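Local coordinates for binding domain (Hc) of Paraclostridial Mosquitocidal Protein 1 (Paraclostridium bifermentans, PDB 6HOX) that targets host nerve cells, serving as the receptor-binding domain of a botulinum-like neurotoxin aimed at Anopheles mosquitoes, at residues 95-100 with 160-165; 217-221 with 440-444; 266-270 with 430-434. All blocks are in the same frame, centred on the assembly; numbering follows the deposited sequence. Where two conformers were deposited one is given.

Contact 1: 95-100 with 160-165; sequences IRVPRL and YISSNI
Val97 O accepts a bond from Asn164 N at 2.8 Å and Leu100 N gives one to Ser162 O at 3.0 Å, so the chain leaving strand 89-96 and the irregular loop 160-165 run antiparallel, the CA atoms of Arg99 and Ser163 only 4.0 Å apart. The Leu100 bond is nearly straight (167°), although its donor stands well above the carbonyl plane; the Asn164 bond is more bent. Ser162 is the centre of an inverse gamma turn, and its carbonyl oxygen also receives a CA-H...O contact from Arg99. The side chain of Arg96 is extended, with CG anti to the backbone N (chi1 -167°), which carries NE to Asn164 O at 2.8 Å; the oxygen lies at the edge of the guanidinium, close to its plane. The Asn164 amide spreads beside that guanidinium, the two planes 25° apart, and its ND2 turns to Asp441. Among the apolar groups, Val97 CG2 packs on Ile161 CG2 at 3.7 Å, while Val97 CG1 abuts Ser162 OG. A water accepts from Val97 N at 2.9 Å and lies 2.8 Å from Ile161 O and 2.7 Å from Ile165 O, adding a water-mediated link between the backbones of the two segments. Arg99 folds back, NE and NH2 both holding Leu100 O from the same face of its plane, while NH1 reaches Lys445 O and the cation rests against Trp444. Around this junction, strand 167-174 meets Ile95 and Ile161, strand 218-227 packs on Val97 and Pro98, and strand 302-305 of the C-terminal region touches Arg99 and Leu100.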
ATOM      1  N   ILE A  95       1.703   4.331  -7.027  1.00 22.11           N
ATOM      2  CA  ILE A  95       2.532   3.303  -7.601  1.00 23.18           C
ATOM      3  C   ILE A  95       2.488   2.059  -6.713  1.00 22.87           C
ATOM      4  O   ILE A  95       2.464   2.144  -5.477  1.00 22.83           O
ATOM      5  CB  ILE A  95       3.974   3.802  -7.822  1.00 23.61           C
ATOM      6  CG1 ILE A  95       4.689   2.932  -8.860  1.00 25.92           C
ATOM      7  CG2 ILE A  95       4.750   3.896  -6.519  1.00 23.13           C
ATOM      8  CD1 ILE A  95       6.083   3.425  -9.219  1.00 27.77           C
ATOM      9  N   ARG A  96       2.463   0.898  -7.363  1.00 22.02           N
ATOM     10  CA  ARG A  96       2.632  -0.366  -6.699  1.00 22.34           C
ATOM     11  C   ARG A  96       3.720  -1.136  -7.445  1.00 21.97           C
ATOM     12  O   ARG A  96       3.514  -1.546  -8.591  1.00 21.95           O
ATOM     13  CB  ARG A  96       1.310  -1.135  -6.655  1.00 22.71           C
ATOM     14  CG  ARG A  96       1.315  -2.335  -5.717  1.00 22.95           C
ATOM     15  CD  ARG A  96      -0.014  -3.055  -5.727  1.00 23.65           C
ATOM     16  NE  ARG A  96      -0.019  -4.272  -4.924  1.00 24.39           N
ATOM     17  CZ  ARG A  96      -1.033  -5.131  -4.873  1.00 23.84           C
ATOM     18  NH1 ARG A  96      -2.055  -5.003  -5.701  1.00 23.72           N
ATOM     19  NH2 ARG A  96      -1.020  -6.135  -4.014  1.00 23.57           N
ATOM     20  N   VAL A  97       4.874  -1.260  -6.793  1.00 20.90           N
ATOM     21  CA  VAL A  97       6.039  -1.941  -7.288  1.00 22.15           C
ATOM     22  C   VAL A  97       6.183  -3.279  -6.587  1.00 22.93           C
ATOM     23  O   VAL A  97       6.144  -3.319  -5.357  1.00 24.62           O
ATOM     24  CB  VAL A  97       7.296  -1.095  -7.048  1.00 22.13           C
ATOM     25  CG1 VAL A  97       8.551  -1.791  -7.551  1.00 21.33           C
ATOM     26  CG2 VAL A  97       7.145   0.304  -7.639  1.00 22.74           C
ATOM     27  N   PRO A  98       6.419  -4.398  -7.319  1.00 26.59           N
ATOM     28  CA  PRO A  98       6.517  -5.719  -6.693  1.00 25.60           C
ATOM     29  C   PRO A  98       7.580  -5.754  -5.587  1.00 26.09           C
ATOM     30  O   PRO A  98       8.575  -5.039  -5.655  1.00 26.27           O
ATOM     31  CB  PRO A  98       6.884  -6.648  -7.861  1.00 25.35           C
ATOM     32  CG  PRO A  98       6.261  -5.946  -9.047  1.00 25.30           C
ATOM     33  CD  PRO A  98       6.554  -4.481  -8.783  1.00 26.27           C
ATOM     34  N   ARG A  99       7.340  -6.591  -4.583  1.00 24.92           N
ATOM     35  CA  ARG A  99       8.255  -6.771  -3.487  1.00 28.27           C
ATOM     36  C   ARG A  99       9.583  -7.310  -4.010  1.00 28.05           C
ATOM     37  O   ARG A  99       9.638  -8.276  -4.768  1.00 31.37           O
ATOM     38  CB  ARG A  99       7.744  -7.754  -2.433  1.00 27.84           C
ATOM     39  CG  ARG A  99       8.493  -7.617  -1.116  1.00 28.38           C
ATOM     40  CD  ARG A  99       8.691  -8.951  -0.447  1.00 30.69           C
ATOM     41  NE  ARG A  99       9.584  -9.790  -1.223  1.00 30.75           N
ATOM     42  CZ  ARG A  99       9.268 -10.991  -1.672  1.00 29.99           C
ATOM     43  NH1 ARG A  99       8.119 -11.539  -1.327  1.00 28.83           N
ATOM     44  NH2 ARG A  99      10.102 -11.637  -2.466  1.00 30.65           N
ATOM     45  N   LEU A 100      10.639  -6.652  -3.554  1.00 28.19           N
ATOM     46  CA  LEU A 100      11.999  -6.999  -3.854  1.00 31.33           C
ATOM     47  C   LEU A 100      12.212  -8.514  -3.840  1.00 29.68           C
ATOM     48  O   LEU A 100      11.974  -9.180  -2.824  1.00 30.26           O
ATOM     49  CB  LEU A 100      12.876  -6.361  -2.782  1.00 33.39           C
ATOM     50  CG  LEU A 100      14.367  -6.420  -3.089  1.00 39.58           C
ATOM     51  CD1 LEU A 100      14.672  -5.618  -4.351  1.00 39.91           C
ATOM     52  CD2 LEU A 100      15.175  -5.941  -1.890  1.00 37.96           C
ATOM     53  N   TYR A 160       8.881   1.857   2.118  1.00 25.38           N
ATOM     54  CA  TYR A 160       9.778   1.225   1.135  1.00 25.77           C
ATOM     55  C   TYR A 160       9.011   0.963  -0.173  1.00 24.11           C
ATOM     56  O   TYR A 160       7.869   0.497  -0.147  1.00 22.93           O
ATOM     57  CB  TYR A 160      10.359  -0.054   1.740  1.00 27.76           C
ATOM     58  CG  TYR A 160      11.430  -0.715   0.921  1.00 28.49           C
ATOM     59  CD1 TYR A 160      12.752  -0.327   1.040  1.00 29.47           C
ATOM     60  CD2 TYR A 160      11.121  -1.716   0.021  1.00 30.36           C
ATOM     61  CE1 TYR A 160      13.745  -0.934   0.294  1.00 30.62           C
ATOM     62  CE2 TYR A 160      12.101  -2.339  -0.730  1.00 31.69           C
ATOM     63  CZ  TYR A 160      13.418  -1.940  -0.595  1.00 31.45           C
ATOM     64  OH  TYR A 160      14.375  -2.547  -1.344  1.00 32.88           O
ATOM     65  N   ILE A 161       9.646   1.250  -1.317  1.00 25.16           N
ATOM     66  CA  ILE A 161       8.955   1.246  -2.632  1.00 23.78           C
ATOM     67  C   ILE A 161       8.715  -0.188  -3.134  1.00 23.92           C
ATOM     68  O   ILE A 161       7.585  -0.525  -3.511  1.00 22.97           O
ATOM     69  CB  ILE A 161       9.732   2.091  -3.665  1.00 24.54           C
ATOM     70  CG1 ILE A 161       9.858   3.553  -3.236  1.00 25.78           C
ATOM     71  CG2 ILE A 161       9.131   1.964  -5.063  1.00 24.63           C
ATOM     72  CD1 ILE A 161       8.549   4.247  -2.935  1.00 26.71           C
ATOM     73  N   SER A 162       9.772  -1.010  -3.192  1.00 22.82           N
ATOM     74  CA  SER A 162       9.672  -2.359  -3.713  1.00 24.74           C
ATOM     75  C   SER A 162       9.150  -3.304  -2.623  1.00 25.56           C
ATOM     76  O   SER A 162       9.880  -4.163  -2.128  1.00 25.57           O
ATOM     77  CB  SER A 162      10.994  -2.817  -4.283  1.00 25.43           C
ATOM     78  OG  SER A 162      11.325  -2.006  -5.397  1.00 27.47           O
ATOM     79  N   SER A 163       7.869  -3.118  -2.286  1.00 25.96           N
ATOM     80  CA  SER A 163       7.190  -3.736  -1.153  1.00 23.62           C
ATOM     81  C   SER A 163       5.897  -4.445  -1.582  1.00 23.55           C
ATOM     82  O   SER A 163       5.296  -5.183  -0.770  1.00 24.22           O
ATOM     83  CB  SER A 163       6.847  -2.671  -0.163  1.00 23.62           C
ATOM     84  OG  SER A 163       5.956  -1.742  -0.748  1.00 23.38           O
ATOM     85  N   ASN A 164       5.431  -4.144  -2.803  1.00 21.49           N
ATOM     86  CA  ASN A 164       4.127  -4.544  -3.342  1.00 21.60           C
ATOM     87  C   ASN A 164       2.959  -3.839  -2.640  1.00 20.45           C
ATOM     88  O   ASN A 164       1.792  -4.226  -2.849  1.00 20.26           O
ATOM     89  CB  ASN A 164       3.888  -6.050  -3.288  1.00 22.44           C
ATOM     90  CG  ASN A 164       2.928  -6.519  -4.359  1.00 21.98           C
ATOM     91  OD1 ASN A 164       2.942  -5.996  -5.468  1.00 24.04           O
ATOM     92  ND2 ASN A 164       2.092  -7.497  -4.036  1.00 19.99           N
ATOM     93  N   ILE A 165       3.249  -2.787  -1.868  1.00 20.72           N
ATOM     94  CA  ILE A 165       2.232  -1.978  -1.190  1.00 20.50           C
ATOM     95  C   ILE A 165       2.034  -0.681  -1.982  1.00 21.17           C
ATOM     96  O   ILE A 165       2.989  -0.068  -2.417  1.00 22.06           O
ATOM     97  CB  ILE A 165       2.627  -1.710   0.277  1.00 20.48           C
ATOM     98  CG1 ILE A 165       2.827  -3.004   1.061  1.00 20.42           C
ATOM     99  CG2 ILE A 165       1.606  -0.809   0.966  1.00 20.96           C
ATOM    100  CD1 ILE A 165       3.616  -2.837   2.328  1.00 19.11           C
TER
HETATM  101  O   HOH W   1       4.938   0.068  -4.241  1.00 28.58           O

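Contact 2: 217-221 with 440-444; sequences QFIRL and EDEGW
Arg220 turns at its third torsion (chi3 -74°) to present NH1 and NH2 end-on to Asp441, whose CG stands anti to its own backbone N, while Phe218 takes the crowded position between N and carbonyl carbon (chi1 69°) and swings its ring in beside them. The two charged side chains approach from opposite directions, and guanidinium and carboxylate finish almost coplanar, 11° apart. Arg220 NH1 reaches Asp441 OD1 at 3.0 Å, and Arg220 NH2 reaches Asp441 OD2 at 2.9 Å; both bonds are close to straight and both oxygens use their syn lone pairs, the textbook bidentate salt bridge. Asp441 OD2 does more than pair with the arginine. It also takes Gly443 N at 2.8 Å from above the carboxylate plane, and with Asn164 as a further donor this one oxygen is gripped by three N-H groups and the carboxylate can hardly rotate. These partners would be expected to favour its ionised form. Phe218 CE2 lies over one face of the Arg220 guanidinium, 3.4 Å above its plane and offset toward the rim. The edge of the same ring, at CZ, faces Gly443 N at 3.8 Å. Glu442 runs its extended chain past the ring, CG lying 3.9 Å from Phe218 CZ, before its carboxylate pairs with Arg64, which also makes a cation-pi contact with Phe218. Asp441 to Trp444 form a type I beta turn, and the Gly443 bond to OD2 makes an Asx turn at its start. This Asx-braced type I turn near the C terminus docks on a strand of the lectin-like half, the kind of seam that joins HCN to the trefoil HCC in clostridial neurotoxin binding domains.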
ATOM      1  N   GLN A 217       9.532  -7.985 -14.213  1.00 29.47           N
ATOM      2  CA  GLN A 217       9.093  -6.759 -13.550  1.00 26.57           C
ATOM      3  C   GLN A 217       7.841  -6.211 -14.236  1.00 25.14           C
ATOM      4  O   GLN A 217       7.684  -6.268 -15.475  1.00 27.40           O
ATOM      5  CB  GLN A 217      10.200  -5.705 -13.544  1.00 26.73           C
ATOM      6  CG  GLN A 217       9.903  -4.478 -12.693  1.00 25.43           C
ATOM      7  CD  GLN A 217       9.670  -4.773 -11.230  1.00 25.17           C
ATOM      8  OE1 GLN A 217       8.792  -5.559 -10.863  1.00 26.47           O
ATOM      9  NE2 GLN A 217      10.395  -4.076 -10.374  1.00 21.48           N
ATOM     10  N   PHE A 218       6.936  -5.695 -13.404  1.00 24.43           N
ATOM     11  CA  PHE A 218       5.728  -5.033 -13.843  1.00 24.09           C
ATOM     12  C   PHE A 218       5.355  -4.001 -12.782  1.00 23.62           C
ATOM     13  O   PHE A 218       5.639  -4.175 -11.596  1.00 23.38           O
ATOM     14  CB  PHE A 218       4.603  -6.045 -14.088  1.00 25.66           C
ATOM     15  CG  PHE A 218       4.054  -6.719 -12.844  1.00 26.41           C
ATOM     16  CD1 PHE A 218       4.702  -7.800 -12.270  1.00 27.07           C
ATOM     17  CD2 PHE A 218       2.888  -6.265 -12.243  1.00 27.59           C
ATOM     18  CE1 PHE A 218       4.192  -8.413 -11.130  1.00 28.38           C
ATOM     19  CE2 PHE A 218       2.363  -6.889 -11.119  1.00 26.50           C
ATOM     20  CZ  PHE A 218       3.028  -7.956 -10.555  1.00 27.45           C
ATOM     21  N   ILE A 219       4.712  -2.922 -13.210  1.00 23.08           N
ATOM     22  CA  ILE A 219       4.363  -1.856 -12.294  1.00 26.26           C
ATOM     23  C   ILE A 219       2.884  -1.541 -12.475  1.00 25.56           C
ATOM     24  O   ILE A 219       2.380  -1.582 -13.583  1.00 28.40           O
ATOM     25  CB  ILE A 219       5.235  -0.614 -12.558  1.00 29.41           C
ATOM     26  CG1 ILE A 219       6.729  -0.929 -12.450  1.00 28.59           C
ATOM     27  CG2 ILE A 219       4.827   0.536 -11.658  1.00 31.05           C
ATOM     28  CD1 ILE A 219       7.197  -1.231 -11.060  1.00 31.73           C
ATOM     29  N   ARG A 220       2.212  -1.209 -11.377  1.00 24.68           N
ATOM     30  CA  ARG A 220       0.864  -0.683 -11.439  1.00 24.44           C
ATOM     31  C   ARG A 220       0.924   0.793 -11.049  1.00 25.07           C
ATOM     32  O   ARG A 220       1.599   1.170 -10.074  1.00 23.84           O
ATOM     33  CB  ARG A 220      -0.070  -1.563 -10.600  1.00 24.99           C
ATOM     34  CG  ARG A 220      -0.299  -2.921 -11.244  1.00 25.29           C
ATOM     35  CD  ARG A 220      -0.803  -3.994 -10.307  1.00 26.08           C
ATOM     36  NE  ARG A 220       0.225  -4.480  -9.416  1.00 28.27           N
ATOM     37  CZ  ARG A 220       0.070  -5.500  -8.575  1.00 28.11           C
ATOM     38  NH1 ARG A 220      -1.081  -6.160  -8.549  1.00 30.65           N
ATOM     39  NH2 ARG A 220       1.069  -5.862  -7.785  1.00 25.70           N
ATOM     40  N   LEU A 221       0.224   1.616 -11.833  1.00 24.29           N
ATOM     41  CA  LEU A 221       0.357   3.078 -11.801  1.00 26.30           C
ATOM     42  C   LEU A 221      -1.033   3.707 -11.946  1.00 24.09           C
ATOM     43  O   LEU A 221      -1.793   3.331 -12.842  1.00 26.22           O
ATOM     44  CB  LEU A 221       1.301   3.468 -12.944  1.00 28.12           C
ATOM     45  CG  LEU A 221       1.833   4.900 -12.965  1.00 32.89           C
ATOM     46  CD1 LEU A 221       2.816   5.153 -11.820  1.00 30.40           C
ATOM     47  CD2 LEU A 221       2.487   5.190 -14.312  1.00 31.11           C
ATOM     48  N   GLU A 440      -3.171 -13.151  -1.632  1.00 29.33           N
ATOM     49  CA  GLU A 440      -2.073 -13.470  -2.536  1.00 29.50           C
ATOM     50  C   GLU A 440      -2.113 -12.514  -3.736  1.00 26.70           C
ATOM     51  O   GLU A 440      -3.173 -12.214  -4.265  1.00 24.61           O
ATOM     52  CB  GLU A 440      -2.187 -14.937  -2.960  1.00 35.78           C
ATOM     53  CG  GLU A 440      -1.032 -15.424  -3.812  1.00 45.11           C
ATOM     54  CD  GLU A 440      -0.712 -16.910  -3.690  1.00 54.16           C
ATOM     55  OE1 GLU A 440      -1.453 -17.627  -2.960  1.00 54.68           O
ATOM     56  OE2 GLU A 440       0.290 -17.348  -4.319  1.00 59.08           O
ATOM     57  N   ASP A 441      -0.942 -12.037  -4.152  1.00 24.54           N
ATOM     58  CA  ASP A 441      -0.790 -11.137  -5.289  1.00 25.13           C
ATOM     59  C   ASP A 441       0.501 -11.513  -6.025  1.00 24.03           C
ATOM     60  O   ASP A 441       1.512 -11.846  -5.430  1.00 24.97           O
ATOM     61  CB  ASP A 441      -0.753  -9.662  -4.843  1.00 26.08           C
ATOM     62  CG  ASP A 441      -0.590  -8.669  -5.986  1.00 26.80           C
ATOM     63  OD1 ASP A 441      -1.584  -8.423  -6.681  1.00 26.86           O
ATOM     64  OD2 ASP A 441       0.530  -8.165  -6.184  1.00 24.53           O
ATOM     65  N   GLU A 442       0.456 -11.415  -7.344  1.00 25.14           N
ATOM     66  CA  GLU A 442       1.580 -11.737  -8.218  1.00 25.91           C
ATOM     67  C   GLU A 442       2.824 -10.929  -7.829  1.00 24.02           C
ATOM     68  O   GLU A 442       3.957 -11.360  -8.054  1.00 25.70           O
ATOM     69  CB  GLU A 442       1.140 -11.455  -9.658  1.00 27.65           C
ATOM     70  CG  GLU A 442       2.186 -11.797 -10.690  1.00 30.99           C
ATOM     71  CD  GLU A 442       1.802 -11.429 -12.111  1.00 34.46           C
ATOM     72  OE1 GLU A 442       0.605 -11.140 -12.362  1.00 37.95           O
ATOM     73  OE2 GLU A 442       2.706 -11.412 -12.955  1.00 38.42           O
ATOM     74  N   GLY A 443       2.631  -9.737  -7.256  1.00 24.93           N
ATOM     75  CA  GLY A 443       3.753  -8.851  -6.909  1.00 24.22           C
ATOM     76  C   GLY A 443       4.423  -9.177  -5.580  1.00 24.22           C
ATOM     77  O   GLY A 443       5.301  -8.459  -5.138  1.00 23.64           O
ATOM     78  N   TRP A 444       3.982 -10.234  -4.912  1.00 25.38           N
ATOM     79  CA  TRP A 444       4.632 -10.731  -3.709  1.00 27.64           C
ATOM     80  C   TRP A 444       4.748 -12.256  -3.797  1.00 29.08           C
ATOM     81  O   TRP A 444       3.752 -12.967  -3.643  1.00 27.27           O
ATOM     82  CB  TRP A 444       3.863 -10.288  -2.465  1.00 25.39           C
ATOM     83  CG  TRP A 444       4.505 -10.752  -1.198  1.00 25.10           C
ATOM     84  CD1 TRP A 444       4.607 -12.040  -0.757  1.00 25.23           C
ATOM     85  CD2 TRP A 444       5.135  -9.930  -0.204  1.00 24.82           C
ATOM     86  NE1 TRP A 444       5.278 -12.076   0.429  1.00 26.03           N
ATOM     87  CE2 TRP A 444       5.605 -10.797   0.804  1.00 24.88           C
ATOM     88  CE3 TRP A 444       5.358  -8.559  -0.066  1.00 26.00           C
ATOM     89  CZ2 TRP A 444       6.245 -10.330   1.949  1.00 25.16           C
ATOM     90  CZ3 TRP A 444       5.999  -8.092   1.063  1.00 26.45           C
ATOM     91  CH2 TRP A 444       6.428  -8.967   2.063  1.00 27.56           C
TER

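Contact 3: 266-270 with 430-434; sequences INQAI and HTKTN
Gln268 reaches across to Thr431 and Asn434 along its whole length. Its CB lies 3.4 Å from Thr431 O and 3.5 Å from Asn434 O, both backbone oxygens. CG, set anti to the backbone N (chi1 -179°), passes the methyl CG2 of Thr431 at 4.0 Å, and CD comes up against the amide of Asn434. At the tip the two atoms of the Gln268 amide go separate ways: OE1 accepts from Asn434 ND2 at 2.9 Å, nearly straight at 173°, whereas NE2 turns to Tyr436 OH. The amide planes stand 85° apart, so the donor keeps in the plane of its own amide yet arrives from above that of Gln268. The other atom of the Asn434 amide is held too, OD1 accepting from Gln384 NE2.

A second grip lies alongside. Asn267 ND2 donates to Lys432 O at 2.9 Å; that oxygen lies in the amide plane of Asn267, while ND2 approaches from above the Lys432 carbonyl plane. Asn267 OD1 accepts from Ala269 N in an Asx turn that fixes the rotation of the group. Gln268 N adds a backbone bond to Asn434 O at 3.0 Å, and Ala269 CB packs on Thr431 CG2 at 3.6 Å. The turn following strand 263-267 is thereby fastened to the residues that lead from helix 427-432 into strand 435-438, an antiparallel neighbour of strand 263-267 in the trefoil half. With neutral amides and backbone groups supplying every hydrogen bond between the two segments, the join probably depends little on pH.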
ATOM      1  N   ILE A 266      -3.078 -11.146  10.003  1.00 27.65           N
ATOM      2  CA  ILE A 266      -1.769 -10.870  10.581  1.00 27.05           C
ATOM      3  C   ILE A 266      -1.872  -9.759  11.631  1.00 24.93           C
ATOM      4  O   ILE A 266      -2.555  -8.751  11.450  1.00 23.30           O
ATOM      5  CB  ILE A 266      -0.783 -10.478   9.467  1.00 29.90           C
ATOM      6  CG1 ILE A 266      -0.527 -11.657   8.526  1.00 31.76           C
ATOM      7  CG2 ILE A 266       0.498  -9.910  10.057  1.00 30.55           C
ATOM      8  CD1 ILE A 266       0.178 -11.285   7.242  1.00 35.01           C
ATOM      9  N   ASN A 267      -1.124  -9.941  12.718  1.00 25.63           N
ATOM     10  CA  ASN A 267      -0.993  -8.949  13.752  1.00 24.91           C
ATOM     11  C   ASN A 267       0.222  -8.086  13.439  1.00 24.82           C
ATOM     12  O   ASN A 267       1.275  -8.611  13.108  1.00 24.97           O
ATOM     13  CB  ASN A 267      -0.829  -9.566  15.138  1.00 25.21           C
ATOM     14  CG  ASN A 267      -0.914  -8.517  16.224  1.00 26.47           C
ATOM     15  OD1 ASN A 267       0.077  -7.874  16.552  1.00 27.59           O
ATOM     16  ND2 ASN A 267      -2.100  -8.324  16.771  1.00 28.58           N
ATOM     17  N   GLN A 268       0.059  -6.764  13.571  1.00 25.81           N
ATOM     18  CA  GLN A 268       1.091  -5.830  13.154  1.00 25.39           C
ATOM     19  C   GLN A 268       2.390  -6.086  13.927  1.00 27.07           C
ATOM     20  O   GLN A 268       3.462  -5.850  13.401  1.00 27.33           O
ATOM     21  CB  GLN A 268       0.620  -4.387  13.304  1.00 25.73           C
ATOM     22  CG  GLN A 268       1.656  -3.367  12.850  1.00 26.13           C
ATOM     23  CD  GLN A 268       1.104  -1.975  12.965  1.00 26.00           C
ATOM     24  OE1 GLN A 268       0.877  -1.472  14.063  1.00 25.27           O
ATOM     25  NE2 GLN A 268       0.788  -1.382  11.824  1.00 25.18           N
ATOM     26  N   ALA A 269       2.296  -6.588  15.160  1.00 26.45           N
ATOM     27  CA  ALA A 269       3.464  -6.750  16.011  1.00 29.17           C
ATOM     28  C   ALA A 269       4.342  -7.915  15.534  1.00 28.54           C
ATOM     29  O   ALA A 269       5.501  -7.924  15.845  1.00 31.54           O
ATOM     30  CB  ALA A 269       3.049  -6.912  17.462  1.00 29.76           C
ATOM     31  N   ILE A 270       3.793  -8.873  14.772  1.00 30.24           N
ATOM     32  CA  ILE A 270       4.546 -10.032  14.273  1.00 30.77           C
ATOM     33  C   ILE A 270       4.116 -10.304  12.840  1.00 29.95           C
ATOM     34  O   ILE A 270       3.278 -11.167  12.596  1.00 27.61           O
ATOM     35  CB  ILE A 270       4.318 -11.290  15.138  1.00 35.27           C
ATOM     36  CG1 ILE A 270       4.575 -11.017  16.617  1.00 37.90           C
ATOM     37  CG2 ILE A 270       5.152 -12.464  14.654  1.00 35.65           C
ATOM     38  CD1 ILE A 270       3.325 -10.628  17.356  1.00 41.12           C
ATOM     39  N   HIS A 430      -0.396  -0.241  20.971  1.00 30.15           N
ATOM     40  CA  HIS A 430      -1.059   0.171  19.724  0.50 30.73           C
ATOM     41  C   HIS A 430      -0.765  -0.877  18.646  1.00 30.53           C
ATOM     42  O   HIS A 430      -1.688  -1.355  18.010  1.00 30.23           O
ATOM     43  CB  HIS A 430      -0.678   1.595  19.265  0.50 31.02           C
ATOM     44  CG  HIS A 430      -1.550   2.689  19.796  0.50 31.10           C
ATOM     45  ND1 HIS A 430      -1.106   3.994  19.929  0.50 32.49           N
ATOM     46  CD2 HIS A 430      -2.822   2.684  20.255  0.50 31.87           C
ATOM     47  CE1 HIS A 430      -2.063   4.741  20.444  0.50 31.79           C
ATOM     48  NE2 HIS A 430      -3.129   3.962  20.651  0.50 30.80           N
ATOM     49  N   THR A 431       0.514  -1.255  18.480  1.00 29.07           N
ATOM     50  CA  THR A 431       0.968  -2.211  17.462  1.00 31.57           C
ATOM     51  C   THR A 431       0.227  -3.560  17.606  1.00 32.88           C
ATOM     52  O   THR A 431      -0.210  -4.123  16.604  1.00 31.09           O
ATOM     53  CB  THR A 431       2.504  -2.337  17.499  1.00 33.74           C
ATOM     54  OG1 THR A 431       3.105  -1.090  17.133  1.00 32.68           O
ATOM     55  CG2 THR A 431       3.056  -3.376  16.557  1.00 32.89           C
ATOM     56  N   LYS A 432       0.077  -4.063  18.846  1.00 29.06           N
ATOM     57  CA  LYS A 432      -0.579  -5.350  19.136  1.00 29.90           C
ATOM     58  C   LYS A 432      -2.092  -5.339  18.855  1.00 28.91           C
ATOM     59  O   LYS A 432      -2.717  -6.428  18.843  1.00 29.64           O
ATOM     60  CB  LYS A 432      -0.462  -5.732  20.616  1.00 32.99           C
ATOM     61  CG  LYS A 432       0.938  -5.984  21.138  1.00 36.79           C
ATOM     62  CD  LYS A 432       0.963  -6.789  22.413  1.00 41.89           C
ATOM     63  CE  LYS A 432       0.432  -6.056  23.623  1.00 47.16           C
ATOM     64  NZ  LYS A 432      -0.129  -7.014  24.613  1.00 53.50           N
ATOM     65  N   THR A 433      -2.688  -4.154  18.693  1.00 25.68           N
ATOM     66  CA  THR A 433      -4.137  -4.006  18.462  1.00 26.76           C
ATOM     67  C   THR A 433      -4.462  -3.693  16.991  1.00 23.92           C
ATOM     68  O   THR A 433      -5.628  -3.536  16.642  1.00 25.26           O
ATOM     69  CB  THR A 433      -4.753  -2.951  19.391  1.00 28.62           C
ATOM     70  OG1 THR A 433      -4.140  -1.681  19.156  1.00 32.38           O
ATOM     71  CG2 THR A 433      -4.602  -3.319  20.853  1.00 28.80           C
ATOM     72  N   ASN A 434      -3.446  -3.684  16.127  1.00 23.53           N
ATOM     73  CA  ASN A 434      -3.627  -3.418  14.699  1.00 23.14           C
ATOM     74  C   ASN A 434      -3.535  -4.735  13.938  1.00 22.37           C
ATOM     75  O   ASN A 434      -2.610  -5.501  14.146  1.00 24.11           O
ATOM     76  CB  ASN A 434      -2.586  -2.440  14.164  1.00 22.95           C
ATOM     77  CG  ASN A 434      -2.767  -1.033  14.687  1.00 23.04           C
ATOM     78  OD1 ASN A 434      -3.889  -0.582  14.898  1.00 24.00           O
ATOM     79  ND2 ASN A 434      -1.669  -0.312  14.835  1.00 22.75           N
TER

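Contacts 1 and 2 form one continuous cluster, their centres about 8 Å apart, on the adjacent strands 89-96 and 218-227 of the lectin-like half. Asn164 ND2 of contact 1 probably bonds Asp441 OD2 of contact 2 at 2.7 Å, and Arg99 N probably bonds Gly443 O at 2.8 Å, so the C-terminal turn is held by both. Contact 3 lies apart within the C-terminal half, its centre about 21 Å from that of contact 1 and 25 Å from that of contact 2. Yet segment 430-434 leads through strand 435-438 to segment 440-444, making that strand the covalent route from the trefoil-internal contact to the interdomain seam.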